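Local coordinates for protein putative nuclease YbcO (Escherichia coli K-12, PDB 3G27) that is predicted to be a nuclease, is encoded by a prophage-derived gene, and binds a zinc ion through four cysteines, at residues 58-61 against 67-70. Residues are numbered along the deposited sequence; the frame is centred on the assembly and turned at random.
Sequences HDEI and FVDA
Glu60 reaches from the last turn of helix 55-61 to the backbone of Phe67 and Val68, spending one carboxylate oxygen on each of two successive amides. Phe67 N donates to Glu60 OE1 at 2.9 Å, meeting the syn lone pair at an N-H...O angle of 151°. The second bond, from Val68 N to Glu60 OE2, is 2.8 Å long and nearly straight, although this donor stands well above the carboxylate plane. The reach depends on the torsions: chi1 of -174° sends CG out from the helix, anti to the backbone N, and a bend at chi2 turns the acid group onto the loop.

Packing is tight around this buried carboxylate. Val68 CG2 lies 3.4 Å from Glu60 OE2, and the valine also touches Ala73 of helix 70-90. At the other oxygen, on the same face of the carboxylate, Phe67 CD2 comes within 3.3 Å of Glu60 OE1; the two planes are only 22° apart, yet the oxygen meets the ring obliquely. Beyond CB and CD2 the contact loosens: Phe67 as a whole is exposed, and 58-61 covers little of it.

Helix 55-61 follows strand 50-53 and carries the zinc ligand Cys57, an order consistent with a beta-beta-alpha, HNH-like unit. Glu60 lies near the four-cysteine site without being a ligand; its carboxylate ties the helix to the loop leading into helix 70-90.

Both acid oxygens have further partners in the intervening loop: Thr65 OG1 hydrogen-bonds to OE1, and Arg63 forms a salt bridge with OE2 while also donating to Val68 O. With two amides, a hydroxyl and a guanidinium gathered around it, the buried carboxylate is well compensated, an environment that would be expected to stabilise its ionised form.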
# COMPACT_ATOMS: atom_id res chain seq x y z
N HIS A 58 0.38 -1.06 15.40
CA HIS A 58 1.26 -2.14 15.02
C HIS A 58 0.68 -3.49 15.46
O HIS A 58 0.59 -4.41 14.67
CB HIS A 58 2.60 -1.89 15.68
CG HIS A 58 3.67 -2.84 15.28
ND1 HIS A 58 4.81 -3.00 16.03
CD2 HIS A 58 3.79 -3.65 14.20
CE1 HIS A 58 5.60 -3.88 15.41
NE2 HIS A 58 5.00 -4.28 14.31
N ASP A 59 0.28 -3.61 16.72
CA ASP A 59 -0.29 -4.87 17.22
C ASP A 59 -1.56 -5.27 16.46
O ASP A 59 -1.76 -6.42 16.16
CB ASP A 59 -0.56 -4.78 18.69
CG ASP A 59 0.71 -4.69 19.53
OD1 ASP A 59 1.78 -5.04 19.01
OD2 ASP A 59 0.65 -4.29 20.73
N GLU A 60 -2.36 -4.29 16.09
CA GLU A 60 -3.61 -4.52 15.33
C GLU A 60 -3.36 -4.92 13.89
O GLU A 60 -4.00 -5.85 13.40
CB GLU A 60 -4.50 -3.30 15.35
CG GLU A 60 -5.90 -3.47 14.70
CD GLU A 60 -6.89 -4.31 15.51
OE1 GLU A 60 -6.72 -4.46 16.74
OE2 GLU A 60 -7.85 -4.81 14.89
N ILE A 61 -2.45 -4.24 13.21
CA ILE A 61 -2.20 -4.58 11.81
C ILE A 61 -1.55 -5.96 11.71
O ILE A 61 -1.76 -6.66 10.72
CB ILE A 61 -1.42 -3.47 11.01
CG1 ILE A 61 0.05 -3.34 11.46
CG2 ILE A 61 -2.17 -2.15 11.04
CD1 ILE A 61 0.93 -2.38 10.56
N PHE A 67 -9.24 -5.69 17.28
CA PHE A 67 -10.28 -4.74 17.63
C PHE A 67 -11.13 -4.38 16.43
O PHE A 67 -12.31 -4.16 16.58
CB PHE A 67 -9.68 -3.47 18.21
CG PHE A 67 -9.04 -3.67 19.54
CD1 PHE A 67 -9.81 -4.05 20.64
CD2 PHE A 67 -7.71 -3.42 19.72
CE1 PHE A 67 -9.26 -4.23 21.88
CE2 PHE A 67 -7.11 -3.61 20.97
CZ PHE A 67 -7.90 -4.02 22.06
N VAL A 68 -10.53 -4.29 15.25
CA VAL A 68 -11.30 -4.01 14.06
C VAL A 68 -11.20 -5.16 13.06
O VAL A 68 -10.36 -6.05 13.16
CB VAL A 68 -10.86 -2.68 13.38
CG1 VAL A 68 -10.81 -1.54 14.42
CG2 VAL A 68 -9.51 -2.84 12.68
N ASP A 69 -12.12 -5.10 12.11
CA ASP A 69 -12.16 -5.97 10.94
C ASP A 69 -10.79 -6.06 10.21
O ASP A 69 -10.12 -5.07 10.04
CB ASP A 69 -13.31 -5.42 10.08
CG ASP A 69 -13.40 -6.02 8.72
OD1 ASP A 69 -14.33 -6.83 8.49
OD2 ASP A 69 -12.57 -5.63 7.86
N ALA A 70 -10.37 -7.27 9.82
CA ALA A 70 -9.05 -7.49 9.23
C ALA A 70 -8.85 -6.81 7.88
O ALA A 70 -7.75 -6.43 7.53
CB ALA A 70 -8.80 -8.97 9.05